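Local coordinates for Pab-dependent poly(a)-specific ribonuclease subunit PAN2 (Neurospora crassa, PDB 4CZW), which serves as the catalytic subunit of the Pan2-Pan3 deadenylation complex, probably shortening the poly(A) tails of messenger RNA by metal-dependent exonuclease activity, at residues 34-39 with 367-372; 343-348 with 361-366; 446-451 with 472-477; 493-498 with 515-520. All coordinates share one frame; numbering follows the deposited sequence.

Contact 1. Residues 34-39 with 367-372; sequences NNTPYP and FSVRGI
Val369 reaches from its strand into the turn formed by Asn34, Thr36 and Tyr38, and meets that turn with every atom of its side chain. CB comes first: it lies 3.3 Å from Asn34 OD1, the two side chains running alongside one another in the same direction. CG1 stands anti to the backbone N (chi1 -178°), which carries it past the amide to Thr36 OG1, 3.3 Å from CG1, and to Tyr38 O. CG2 shares that carbonyl, 3.4 Å from Tyr38 O, and also passes the amide nitrogen of Asn34. A branched, wholly apolar residue suits this place, because the polar side-chain atoms facing it are largely bonded within the turn and no direct hydrogen bond crosses to the strand. Asn34 OD1 accepts both Thr36 OG1 and the backbone Thr36 N; the hydroxyl approaches in the carbonyl plane on a lone pair, 2.6 Å from OG1 to OD1, whereas the amide N comes from above that plane. The bond from Thr36 N makes an Asx turn, and Thr36 OG1 builds an ST turn upon it by accepting Tyr38 N. The loop thus shaped leads into strand 40-41 of the ubiquitin-specific-protease-like domain, predicted to be inactive and to act as a scaffold, and Val369 belongs to the edge of that domain's large sheet. Asn34 ND2 closes the turn on Tyr38 O, 3.1 Å away, and bonds to Pro98 O as well. A water joins the backbones, donating to Val369 O and accepting from Asn35 N at 2.8 Å. The hydroxyl of Tyr38 turns to Glu352 and Arg360.

Contact 2. Residues 343-348 with 361-366; sequences VATVNV and WHLFND
Ala344 O is held by the backbone of the facing strand: Phe364 N donates to it over 2.6 Å, nearly straight at 168°, and Leu363 CA adds a CA-H...O contact. Phe364 O takes Ala344 N in return, and Val346 and His362 exchange a second reciprocal pair of bonds. On the face carrying Ala344, Val346 and Phe364, the small alanine lets its CB lie 3.9 Å from Phe364 CB, while Val348 CG1 meets the edge of the phenyl ring and helix 51-58 covers this side. The other face carries Asn347 and Trp361. Their backbone pairing puts Asn347 CB over the centre of the six-membered ring, 3.5 Å from its centroid, in a CH-pi contact. Asn347 CG, anti to the backbone N (chi1 -166°), carries ND2 across the indole face toward NE1, though no bond joins the two, both being donors; OD1 is engaged by Gly349 N. With a serine in place of Trp361, Asn347 CB would probably lose the surface it rests on, and a gap would open toward Leu325 and Ala377. Two consecutive antiparallel strands joined by a long loop make this a beta hairpin, part of the large mixed sheet of the ubiquitin-specific-protease-like domain.

Contact 3. Residues 446-451 with 472-477; sequences TEFIRL and HAIARA
His472, Glu447 and Phe448 bury much of the surface where these two antiparallel strands meet. His472 gives up the most: its imidazole lies across Phe448, whose CD2 stands over one face while Phe448 CB comes 3.8 Å from His472 ND1. The two ring planes meet obliquely, at 41°. With CG beside the backbone N (chi1 -63°), the phenyl ring of Phe448 also reaches farther along the same partner strand, its CE1 lying 3.5 Å from Ile474 CD1; a flat aromatic suits a place where it must touch both a ring and a methyl. Glu447 is gripped through its backbone. Its N donates to Arg476 O over 3.0 Å, and its O accepts Ala475 N along an almost straight line of 174°. Between Glu447 and Phe448 the register slips by one residue, a beta bulge, and beyond it Ile449 pairs with Ala473 through two more backbone bonds. Small residues fit here: Ala473 and Ala475 receive the branches of Ile449, with CG2 of Ile449 3.6 Å from Ala475 CB. The Glu447 and Arg476 chains run side by side without a bond between their charged ends, and the guanidinium is taken instead by Asp603 and Asp493. Asp445, on the same strand, and Glu447 probably bind the catalytic metals together with Asp554 and Asp607, as in the DEDD exonucleases with their RNase H-like sheet.

Contact 4. Residues 493-498 with 515-520; sequences DDYIHI and TDLDPI
Over one face of the His497 imidazole lies the ring of Pro519, its CG 3.6 Å from the centroid and displaced toward the NE2 and CE1 rim. This is a CH-pi contact, and a flat ring with a proline methylene above it suits a surface position, where neither partner needs a buried polar mate. The Tyr495 ring is met differently: Leu517 CD2 stands at its edge, near its plane, while Asp516 CB approaches obliquely, 3.7 Å from Tyr495 CD2. The phenol and carboxylate planes are only 27° apart, but the acid does not bond across the contact; its oxygens go to Arg524 and Thr513. Here the end of strand 490-496, in the RNase H-like sheet of the exonuclease domain, receives the short helix 514-517 and the turn that follows it. Leu517, at the helix end, carries much of the contact with the strand. Its CG lies beside the backbone N (chi1 -56°), from where CD2 reaches Ile496 O at 3.3 Å and Tyr495 CB at 4.2 Å, and CD1 leans loosely on Ile498; a long branched apolar chain can span all three. Tyr505 and Leu526 also touch this leucine. His497 takes a different first torsion, CG anti to N (chi1 -177°), which sends the imidazole out to the proline. Were His497 a glycine, Pro519 would probably lose the face it rests on and the turn after the helix would be less well held to the strand. Leu526, on the parallel neighbouring strand 525-527, touches both Tyr495 and His497.

The four contacts fall into two pairs, one in each domain. Contacts 1 and 2 belong to the ubiquitin-specific-protease-like domain, with centres 8 Å apart; strands 361-365 and 368-371 are neighbours in one sheet, and contact 2 is nested inside the long loop that contact 1 closes. Contacts 3 and 4 follow later in the chain, in the exonuclease domain, with centres 11 Å apart. They share a sheet through strands 471-481 and 490-496, and a probable backbone hydrogen bond from Ala477 N to Asp494 O ties them. Between contacts 1 and 3 the centres are 30 Å apart. Scaffold and predicted catalytic site thus occupy separate domains.

Contact 1. Residues 34-39 with 367-372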
loop_
_atom_site.group_PDB
_atom_site.type_symbol
_atom_site.label_atom_id
_atom_site.label_comp_id
_atom_site.label_asym_id
_atom_site.label_seq_id
_atom_site.Cartn_x
_atom_site.Cartn_y
_atom_site.Cartn_z
ATOM N N ASN A 34 18.367 5.777 2.552
ATOM C CA ASN A 34 17.975 4.448 3.012
ATOM C C ASN A 34 19.028 3.386 2.697
ATOM O O ASN A 34 19.296 3.089 1.534
ATOM C CB ASN A 34 16.628 4.056 2.396
ATOM C CG ASN A 34 16.112 2.722 2.905
ATOM O OD1 ASN A 34 16.578 2.206 3.921
ATOM N ND2 ASN A 34 15.138 2.158 2.199
ATOM N N ASN A 35 19.616 2.817 3.747
ATOM C CA ASN A 35 20.601 1.749 3.606
ATOM C C ASN A 35 20.064 0.419 4.132
ATOM O O ASN A 35 20.827 -0.519 4.375
ATOM C CB ASN A 35 21.895 2.115 4.339
ATOM C CG ASN A 35 22.487 3.429 3.863
ATOM O OD1 ASN A 35 22.436 3.755 2.677
ATOM N ND2 ASN A 35 23.052 4.191 4.792
ATOM N N THR A 36 18.746 0.350 4.301
ATOM C CA THR A 36 18.091 -0.817 4.880
ATOM C C THR A 36 17.331 -1.605 3.814
ATOM O O THR A 36 16.998 -1.063 2.761
ATOM C CB THR A 36 17.114 -0.404 6.003
ATOM O OG1 THR A 36 15.918 0.135 5.428
ATOM C CG2 THR A 36 17.753 0.634 6.912
ATOM N N PRO A 37 17.055 -2.894 4.080
ATOM C CA PRO A 37 16.243 -3.693 3.153
ATOM C C PRO A 37 14.754 -3.349 3.204
ATOM O O PRO A 37 13.946 -4.029 2.572
ATOM C CB PRO A 37 16.480 -5.129 3.629
ATOM C CG PRO A 37 16.825 -4.989 5.073
ATOM C CD PRO A 37 17.627 -3.722 5.157
ATOM N N TYR A 38 14.402 -2.306 3.950
ATOM C CA TYR A 38 13.013 -1.879 4.069
ATOM C C TYR A 38 12.806 -0.536 3.377
ATOM O O TYR A 38 13.184 0.508 3.910
ATOM C CB TYR A 38 12.603 -1.794 5.538
ATOM C CG TYR A 38 12.947 -3.035 6.331
ATOM C CD1 TYR A 38 12.162 -4.176 6.245
ATOM C CD2 TYR A 38 14.061 -3.065 7.160
ATOM C CE1 TYR A 38 12.474 -5.313 6.965
ATOM C CE2 TYR A 38 14.381 -4.197 7.885
ATOM C CZ TYR A 38 13.585 -5.318 7.783
ATOM O OH TYR A 38 13.899 -6.448 8.502
ATOM N N PRO A 39 12.200 -0.563 2.182
ATOM C CA PRO A 39 12.006 0.635 1.359
ATOM C C PRO A 39 11.032 1.631 1.976
ATOM O O PRO A 39 10.118 1.237 2.702
ATOM C CB PRO A 39 11.447 0.072 0.050
ATOM C CG PRO A 39 10.782 -1.199 0.447
ATOM C CD PRO A 39 11.631 -1.765 1.547
ATOM N N PHE A 367 10.850 8.517 2.350
ATOM C CA PHE A 367 11.852 7.679 1.697
ATOM C C PHE A 367 13.148 7.625 2.500
ATOM O O PHE A 367 14.131 7.021 2.069
ATOM C CB PHE A 367 12.124 8.164 0.268
ATOM C CG PHE A 367 12.512 9.613 0.173
ATOM C CD1 PHE A 367 13.841 9.997 0.258
ATOM C CD2 PHE A 367 11.550 10.590 -0.025
ATOM C CE1 PHE A 367 14.201 11.328 0.163
ATOM C CE2 PHE A 367 11.903 11.922 -0.122
ATOM C CZ PHE A 367 13.230 12.291 -0.030
ATOM N N SER A 368 13.145 8.254 3.670
ATOM C CA SER A 368 14.281 8.172 4.582
ATOM C C SER A 368 14.016 7.121 5.656
ATOM O O SER A 368 13.211 7.336 6.563
ATOM C CB SER A 368 14.562 9.531 5.223
ATOM O OG SER A 368 15.662 9.458 6.113
ATOM N N VAL A 369 14.696 5.985 5.546
ATOM C CA VAL A 369 14.486 4.871 6.463
ATOM C C VAL A 369 15.715 4.627 7.333
ATOM O O VAL A 369 16.842 4.599 6.836
ATOM C CB VAL A 369 14.141 3.581 5.697
ATOM C CG1 VAL A 369 13.876 2.436 6.664
ATOM C CG2 VAL A 369 12.942 3.813 4.793
ATOM N N ARG A 370 15.492 4.445 8.630
ATOM C CA ARG A 370 16.586 4.267 9.575
ATOM C C ARG A 370 16.181 3.337 10.713
ATOM O O ARG A 370 15.033 3.359 11.158
ATOM C CB ARG A 370 17.023 5.621 10.132
ATOM C CG ARG A 370 18.521 5.856 10.129
ATOM C CD ARG A 370 18.826 7.337 10.292
ATOM N NE ARG A 370 19.376 7.924 9.075
ATOM C CZ ARG A 370 18.648 8.312 8.032
ATOM N NH1 ARG A 370 17.329 8.171 8.052
ATOM N NH2 ARG A 370 19.237 8.837 6.967
ATOM N N GLY A 371 17.124 2.522 11.177
ATOM C CA GLY A 371 16.876 1.645 12.307
ATOM C C GLY A 371 17.009 2.396 13.617
ATOM O O GLY A 371 17.906 3.225 13.776
ATOM N N ILE A 372 16.110 2.117 14.554
ATOM C CA ILE A 372 16.125 2.788 15.849
ATOM C C ILE A 372 15.934 1.799 16.993
ATOM O O ILE A 372 15.526 0.657 16.779
ATOM C CB ILE A 372 15.031 3.871 15.941
ATOM C CG1 ILE A 372 13.651 3.257 15.689
ATOM C CG2 ILE A 372 15.307 5.002 14.962
ATOM C CD1 ILE A 372 12.517 4.254 15.765
HETATM O O HOH W 1 19.617 4.424 5.990
#

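Contact 2. Residues 343-348 with 361-366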
loop_
_atom_site.group_PDB
_atom_site.type_symbol
_atom_site.label_atom_id
_atom_site.label_comp_id
_atom_site.label_asym_id
_atom_site.label_seq_id
_atom_site.Cartn_x
_atom_site.Cartn_y
_atom_site.Cartn_z
ATOM N N VAL A 343 5.526 10.677 10.195
ATOM C CA VAL A 343 6.490 9.599 10.023
ATOM C C VAL A 343 5.923 8.330 10.645
ATOM O O VAL A 343 4.871 8.365 11.285
ATOM C CB VAL A 343 7.853 9.925 10.664
ATOM C CG1 VAL A 343 8.427 11.207 10.072
ATOM C CG2 VAL A 343 7.715 10.039 12.174
ATOM N N ALA A 344 6.614 7.211 10.460
ATOM C CA ALA A 344 6.151 5.945 11.010
ATOM C C ALA A 344 7.271 5.207 11.734
ATOM O O ALA A 344 8.326 4.943 11.159
ATOM C CB ALA A 344 5.569 5.072 9.909
ATOM N N THR A 345 7.035 4.890 13.002
ATOM C CA THR A 345 7.962 4.078 13.777
ATOM C C THR A 345 7.380 2.681 13.942
ATOM O O THR A 345 6.422 2.482 14.688
ATOM C CB THR A 345 8.249 4.694 15.157
ATOM O OG1 THR A 345 7.017 4.885 15.864
ATOM C CG2 THR A 345 8.950 6.035 15.003
ATOM N N VAL A 346 7.960 1.715 13.235
ATOM C CA VAL A 346 7.388 0.376 13.150
ATOM C C VAL A 346 8.383 -0.715 13.544
ATOM O O VAL A 346 9.555 -0.665 13.173
ATOM C CB VAL A 346 6.878 0.090 11.717
ATOM C CG1 VAL A 346 6.278 -1.304 11.622
ATOM C CG2 VAL A 346 5.862 1.140 11.293
ATOM N N ASN A 347 7.906 -1.695 14.307
ATOM C CA ASN A 347 8.681 -2.898 14.585
ATOM C C ASN A 347 8.479 -3.908 13.457
ATOM O O ASN A 347 7.472 -4.614 13.419
ATOM C CB ASN A 347 8.274 -3.504 15.930
ATOM C CG ASN A 347 9.264 -4.542 16.434
ATOM O OD1 ASN A 347 9.872 -5.274 15.653
ATOM N ND2 ASN A 347 9.429 -4.607 17.750
ATOM N N VAL A 348 9.444 -3.974 12.544
ATOM C CA VAL A 348 9.322 -4.822 11.360
ATOM C C VAL A 348 9.504 -6.304 11.677
ATOM O O VAL A 348 9.428 -7.149 10.785
ATOM C CB VAL A 348 10.345 -4.423 10.278
ATOM C CG1 VAL A 348 10.144 -2.972 9.871
ATOM C CG2 VAL A 348 11.764 -4.654 10.775
ATOM N N TRP A 361 12.873 -2.116 15.528
ATOM C CA TRP A 361 12.152 -0.884 15.229
ATOM C C TRP A 361 12.864 -0.043 14.175
ATOM O O TRP A 361 14.088 0.090 14.191
ATOM C CB TRP A 361 11.956 -0.065 16.507
ATOM C CG TRP A 361 11.102 -0.753 17.525
ATOM C CD1 TRP A 361 11.516 -1.626 18.489
ATOM C CD2 TRP A 361 9.683 -0.627 17.681
ATOM N NE1 TRP A 361 10.444 -2.050 19.236
ATOM C CE2 TRP A 361 9.308 -1.453 18.760
ATOM C CE3 TRP A 361 8.695 0.103 17.014
ATOM C CZ2 TRP A 361 7.985 -1.568 19.186
ATOM C CZ3 TRP A 361 7.383 -0.013 17.438
ATOM C CH2 TRP A 361 7.041 -0.842 18.514
ATOM N N HIS A 362 12.083 0.525 13.260
ATOM C CA HIS A 362 12.625 1.377 12.207
ATOM C C HIS A 362 11.830 2.670 12.061
ATOM O O HIS A 362 10.614 2.691 12.256
ATOM C CB HIS A 362 12.646 0.635 10.870
ATOM C CG HIS A 362 13.706 -0.417 10.778
ATOM N ND1 HIS A 362 13.605 -1.635 11.415
ATOM C CD2 HIS A 362 14.891 -0.432 10.123
ATOM C CE1 HIS A 362 14.682 -2.356 11.154
ATOM N NE2 HIS A 362 15.478 -1.648 10.373
ATOM N N LEU A 363 12.527 3.745 11.712
ATOM C CA LEU A 363 11.886 5.027 11.452
ATOM C C LEU A 363 11.628 5.207 9.960
ATOM O O LEU A 363 12.564 5.261 9.163
ATOM C CB LEU A 363 12.744 6.176 11.981
ATOM C CG LEU A 363 12.340 7.586 11.543
ATOM C CD1 LEU A 363 10.935 7.923 12.016
ATOM C CD2 LEU A 363 13.343 8.614 12.046
ATOM N N PHE A 364 10.356 5.294 9.587
ATOM C CA PHE A 364 9.986 5.494 8.192
ATOM C C PHE A 364 9.579 6.940 7.930
ATOM O O PHE A 364 8.391 7.258 7.864
ATOM C CB PHE A 364 8.852 4.546 7.793
ATOM C CG PHE A 364 9.266 3.104 7.716
ATOM C CD1 PHE A 364 9.784 2.581 6.542
ATOM C CD2 PHE A 364 9.134 2.271 8.814
ATOM C CE1 PHE A 364 10.165 1.254 6.467
ATOM C CE2 PHE A 364 9.514 0.943 8.744
ATOM C CZ PHE A 364 10.029 0.434 7.569
ATOM N N ASN A 365 10.572 7.810 7.791
ATOM C CA ASN A 365 10.329 9.199 7.425
ATOM C C ASN A 365 10.300 9.336 5.909
ATOM O O ASN A 365 11.293 9.728 5.294
ATOM C CB ASN A 365 11.397 10.113 8.030
ATOM C CG ASN A 365 11.129 11.584 7.766
ATOM O OD1 ASN A 365 10.058 11.958 7.286
ATOM N ND2 ASN A 365 12.102 12.427 8.089
ATOM N N ASP A 366 9.151 9.006 5.323
ATOM C CA ASP A 366 8.991 8.945 3.872
ATOM C C ASP A 366 10.025 8.003 3.256
ATOM O O ASP A 366 10.074 6.824 3.603
ATOM C CB ASP A 366 9.084 10.342 3.253
ATOM C CG ASP A 366 7.862 11.191 3.549
ATOM O OD1 ASP A 366 6.733 10.668 3.437
ATOM O OD2 ASP A 366 8.026 12.379 3.897
#

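Contact 3. Residues 446-451 with 472-477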
loop_
_atom_site.group_PDB
_atom_site.type_symbol
_atom_site.label_atom_id
_atom_site.label_comp_id
_atom_site.label_asym_id
_atom_site.label_seq_id
_atom_site.Cartn_x
_atom_site.Cartn_y
_atom_site.Cartn_z
ATOM N N THR A 446 5.651 1.072 -22.963
ATOM C CA THR A 446 4.487 1.910 -22.687
ATOM C C THR A 446 4.601 3.297 -23.315
ATOM O O THR A 446 5.662 3.685 -23.803
ATOM C CB THR A 446 4.265 2.079 -21.168
ATOM O OG1 THR A 446 5.365 2.801 -20.598
ATOM C CG2 THR A 446 4.138 0.725 -20.484
ATOM N N GLU A 447 3.494 4.035 -23.301
ATOM C CA GLU A 447 3.469 5.411 -23.787
ATOM C C GLU A 447 2.933 6.343 -22.703
ATOM O O GLU A 447 2.019 5.981 -21.963
ATOM C CB GLU A 447 2.621 5.525 -25.056
ATOM C CG GLU A 447 3.058 4.608 -26.190
ATOM C CD GLU A 447 4.426 4.963 -26.749
ATOM O OE1 GLU A 447 4.891 6.101 -26.530
ATOM O OE2 GLU A 447 5.036 4.098 -27.412
ATOM N N PHE A 448 3.502 7.542 -22.613
ATOM C CA PHE A 448 3.149 8.473 -21.543
ATOM C C PHE A 448 2.314 9.651 -22.035
ATOM O O PHE A 448 2.316 9.980 -23.221
ATOM C CB PHE A 448 4.410 9.015 -20.859
ATOM C CG PHE A 448 5.242 7.967 -20.173
ATOM C CD1 PHE A 448 4.735 6.704 -19.916
ATOM C CD2 PHE A 448 6.537 8.256 -19.773
ATOM C CE1 PHE A 448 5.507 5.747 -19.284
ATOM C CE2 PHE A 448 7.312 7.305 -19.138
ATOM C CZ PHE A 448 6.797 6.049 -18.895
ATOM N N ILE A 449 1.603 10.281 -21.104
ATOM C CA ILE A 449 0.959 11.567 -21.347
ATOM C C ILE A 449 1.206 12.474 -20.146
ATOM O O ILE A 449 1.625 12.009 -19.087
ATOM C CB ILE A 449 -0.559 11.427 -21.601
ATOM C CG1 ILE A 449 -1.229 10.625 -20.483
ATOM C CG2 ILE A 449 -0.823 10.787 -22.957
ATOM C CD1 ILE A 449 -1.872 11.484 -19.411
ATOM N N ARG A 450 0.942 13.766 -20.310
ATOM C CA ARG A 450 1.173 14.726 -19.236
ATOM C C ARG A 450 -0.104 15.026 -18.458
ATOM O O ARG A 450 -1.175 15.190 -19.042
ATOM C CB ARG A 450 1.754 16.025 -19.795
ATOM C CG ARG A 450 3.081 15.862 -20.515
ATOM C CD ARG A 450 4.164 16.693 -19.851
ATOM N NE ARG A 450 5.322 16.882 -20.720
ATOM C CZ ARG A 450 5.476 17.919 -21.538
ATOM N NH1 ARG A 450 4.545 18.861 -21.598
ATOM N NH2 ARG A 450 6.561 18.016 -22.294
ATOM N N LEU A 451 0.019 15.097 -17.136
ATOM C CA LEU A 451 -1.111 15.426 -16.276
ATOM C C LEU A 451 -0.922 16.788 -15.616
ATOM O O LEU A 451 0.145 17.394 -15.716
ATOM C CB LEU A 451 -1.311 14.349 -15.210
ATOM C CG LEU A 451 -1.843 13.000 -15.693
ATOM C CD1 LEU A 451 -2.027 12.049 -14.522
ATOM C CD2 LEU A 451 -3.150 13.186 -16.446
ATOM N N HIS A 472 3.571 12.226 -15.120
ATOM C CA HIS A 472 3.267 11.343 -16.240
ATOM C C HIS A 472 2.256 10.270 -15.848
ATOM O O HIS A 472 2.054 9.992 -14.667
ATOM C CB HIS A 472 4.542 10.685 -16.771
ATOM C CG HIS A 472 5.455 11.625 -17.495
ATOM N ND1 HIS A 472 5.195 12.081 -18.769
ATOM C CD2 HIS A 472 6.628 12.190 -17.126
ATOM C CE1 HIS A 472 6.167 12.889 -19.153
ATOM N NE2 HIS A 472 7.049 12.971 -18.174
ATOM N N ALA A 473 1.628 9.671 -16.853
ATOM C CA ALA A 473 0.674 8.593 -16.631
ATOM C C ALA A 473 0.626 7.668 -17.840
ATOM O O ALA A 473 0.769 8.114 -18.978
ATOM C CB ALA A 473 -0.707 9.154 -16.338
ATOM N N ILE A 474 0.431 6.379 -17.585
ATOM C CA ILE A 474 0.343 5.395 -18.654
ATOM C C ILE A 474 -0.896 5.629 -19.509
ATOM O O ILE A 474 -2.017 5.650 -19.001
ATOM C CB ILE A 474 0.311 3.957 -18.102
ATOM C CG1 ILE A 474 1.532 3.697 -17.218
ATOM C CG2 ILE A 474 0.249 2.950 -19.239
ATOM C CD1 ILE A 474 2.848 3.842 -17.946
ATOM N N ALA A 475 -0.688 5.813 -20.808
ATOM C CA ALA A 475 -1.790 6.001 -21.744
ATOM C C ALA A 475 -1.961 4.764 -22.616
ATOM O O ALA A 475 -3.032 4.524 -23.172
ATOM C CB ALA A 475 -1.557 7.230 -22.603
ATOM N N ARG A 476 -0.891 3.984 -22.726
ATOM C CA ARG A 476 -0.906 2.759 -23.514
ATOM C C ARG A 476 0.140 1.779 -22.996
ATOM O O ARG A 476 1.272 2.163 -22.705
ATOM C CB ARG A 476 -0.658 3.065 -24.993
ATOM C CG ARG A 476 -0.653 1.838 -25.889
ATOM C CD ARG A 476 -0.224 2.186 -27.303
ATOM N NE ARG A 476 -0.162 1.004 -28.159
ATOM C CZ ARG A 476 0.283 1.011 -29.410
ATOM N NH1 ARG A 476 0.708 2.141 -29.959
ATOM N NH2 ARG A 476 0.305 -0.112 -30.115
ATOM N N ALA A 477 -0.244 0.514 -22.879
ATOM C CA ALA A 477 0.669 -0.522 -22.413
ATOM C C ALA A 477 0.657 -1.718 -23.357
ATOM O O ALA A 477 -0.366 -2.384 -23.517
ATOM C CB ALA A 477 0.307 -0.953 -21.001
#

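Contact 4. Residues 493-498 with 515-520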
loop_
_atom_site.group_PDB
_atom_site.type_symbol
_atom_site.label_atom_id
_atom_site.label_comp_id
_atom_site.label_asym_id
_atom_site.label_seq_id
_atom_site.Cartn_x
_atom_site.Cartn_y
_atom_site.Cartn_z
ATOM N N ASP A 493 -2.443 -4.972 -25.535
ATOM C CA ASP A 493 -2.271 -3.639 -26.101
ATOM C C ASP A 493 -3.382 -2.731 -25.589
ATOM O O ASP A 493 -4.251 -2.301 -26.348
ATOM C CB ASP A 493 -2.269 -3.684 -27.630
ATOM C CG ASP A 493 -1.860 -2.361 -28.251
ATOM O OD1 ASP A 493 -1.100 -1.607 -27.606
ATOM O OD2 ASP A 493 -2.298 -2.073 -29.386
ATOM N N ASP A 494 -3.345 -2.450 -24.292
ATOM C CA ASP A 494 -4.405 -1.693 -23.641
ATOM C C ASP A 494 -4.160 -0.190 -23.668
ATOM O O ASP A 494 -3.066 0.281 -23.355
ATOM C CB ASP A 494 -4.570 -2.153 -22.191
ATOM C CG ASP A 494 -4.976 -3.608 -22.083
ATOM O OD1 ASP A 494 -5.589 -4.127 -23.039
ATOM O OD2 ASP A 494 -4.685 -4.230 -21.041
ATOM N N TYR A 495 -5.190 0.556 -24.050
ATOM C CA TYR A 495 -5.191 2.003 -23.898
ATOM C C TYR A 495 -5.938 2.343 -22.614
ATOM O O TYR A 495 -6.904 1.667 -22.255
ATOM C CB TYR A 495 -5.832 2.684 -25.108
ATOM C CG TYR A 495 -4.957 2.701 -26.342
ATOM C CD1 TYR A 495 -4.627 1.524 -27.003
ATOM C CD2 TYR A 495 -4.466 3.896 -26.852
ATOM C CE1 TYR A 495 -3.834 1.536 -28.134
ATOM C CE2 TYR A 495 -3.670 3.918 -27.982
ATOM C CZ TYR A 495 -3.358 2.736 -28.618
ATOM O OH TYR A 495 -2.566 2.751 -29.743
ATOM N N ILE A 496 -5.493 3.383 -21.918
ATOM C CA ILE A 496 -6.014 3.671 -20.587
ATOM C C ILE A 496 -7.049 4.788 -20.577
ATOM O O ILE A 496 -6.769 5.911 -20.996
ATOM C CB ILE A 496 -4.880 4.051 -19.619
ATOM C CG1 ILE A 496 -3.761 3.009 -19.677
ATOM C CG2 ILE A 496 -5.416 4.200 -18.202
ATOM C CD1 ILE A 496 -4.231 1.602 -19.405
ATOM N N HIS A 497 -8.246 4.471 -20.094
ATOM C CA HIS A 497 -9.264 5.484 -19.864
ATOM C C HIS A 497 -8.883 6.288 -18.629
ATOM O O HIS A 497 -9.234 5.926 -17.505
ATOM C CB HIS A 497 -10.647 4.852 -19.695
ATOM C CG HIS A 497 -11.754 5.847 -19.529
ATOM N ND1 HIS A 497 -11.569 7.203 -19.699
ATOM C CD2 HIS A 497 -13.060 5.684 -19.209
ATOM C CE1 HIS A 497 -12.711 7.831 -19.489
ATOM N NE2 HIS A 497 -13.633 6.932 -19.191
ATOM N N ILE A 498 -8.157 7.377 -18.847
ATOM C CA ILE A 498 -7.643 8.191 -17.754
ATOM C C ILE A 498 -8.702 9.150 -17.220
ATOM O O ILE A 498 -9.249 9.967 -17.962
ATOM C CB ILE A 498 -6.404 8.985 -18.199
ATOM C CG1 ILE A 498 -5.325 8.020 -18.696
ATOM C CG2 ILE A 498 -5.882 9.847 -17.061
ATOM C CD1 ILE A 498 -4.129 8.699 -19.303
ATOM N N THR A 515 -8.679 10.729 -29.431
ATOM C CA THR A 515 -9.664 9.756 -29.884
ATOM C C THR A 515 -9.385 8.378 -29.287
ATOM O O THR A 515 -10.309 7.665 -28.895
ATOM C CB THR A 515 -9.686 9.656 -31.422
ATOM O OG1 THR A 515 -9.992 10.940 -31.980
ATOM C CG2 THR A 515 -10.728 8.646 -31.884
ATOM N N ASP A 516 -8.106 8.018 -29.209
ATOM C CA ASP A 516 -7.699 6.721 -28.673
ATOM C C ASP A 516 -8.126 6.538 -27.218
ATOM O O ASP A 516 -8.373 5.417 -26.773
ATOM C CB ASP A 516 -6.183 6.546 -28.786
ATOM C CG ASP A 516 -5.692 6.603 -30.219
ATOM O OD1 ASP A 516 -5.954 5.646 -30.977
ATOM O OD2 ASP A 516 -5.036 7.601 -30.585
ATOM N N LEU A 517 -8.212 7.642 -26.484
ATOM C CA LEU A 517 -8.561 7.589 -25.069
ATOM C C LEU A 517 -10.013 7.995 -24.821
ATOM O O LEU A 517 -10.499 7.926 -23.692
ATOM C CB LEU A 517 -7.622 8.484 -24.257
ATOM C CG LEU A 517 -6.127 8.191 -24.398
ATOM C CD1 LEU A 517 -5.311 9.104 -23.493
ATOM C CD2 LEU A 517 -5.832 6.728 -24.101
ATOM N N ASP A 518 -10.700 8.417 -25.878
ATOM C CA ASP A 518 -12.105 8.802 -25.776
ATOM C C ASP A 518 -13.011 7.576 -25.846
ATOM O O ASP A 518 -13.079 6.913 -26.878
ATOM C CB ASP A 518 -12.474 9.794 -26.880
ATOM C CG ASP A 518 -13.914 10.260 -26.789
ATOM O OD1 ASP A 518 -14.171 11.266 -26.094
ATOM O OD2 ASP A 518 -14.787 9.622 -27.412
ATOM N N PRO A 519 -13.720 7.283 -24.744
ATOM C CA PRO A 519 -14.544 6.077 -24.584
ATOM C C PRO A 519 -15.620 5.912 -25.657
ATOM O O PRO A 519 -16.062 4.792 -25.911
ATOM C CB PRO A 519 -15.191 6.276 -23.209
ATOM C CG PRO A 519 -14.296 7.227 -22.498
ATOM C CD PRO A 519 -13.773 8.146 -23.553
ATOM N N ILE A 520 -16.032 7.014 -26.273
ATOM C CA ILE A 520 -17.099 6.978 -27.264
ATOM C C ILE A 520 -16.581 6.645 -28.663
ATOM O O ILE A 520 -17.211 5.888 -29.402
ATOM C CB ILE A 520 -17.853 8.324 -27.316
ATOM C CG1 ILE A 520 -18.379 8.696 -25.927
ATOM C CG2 ILE A 520 -18.995 8.267 -28.320
ATOM C CD1 ILE A 520 -19.130 10.009 -25.892
#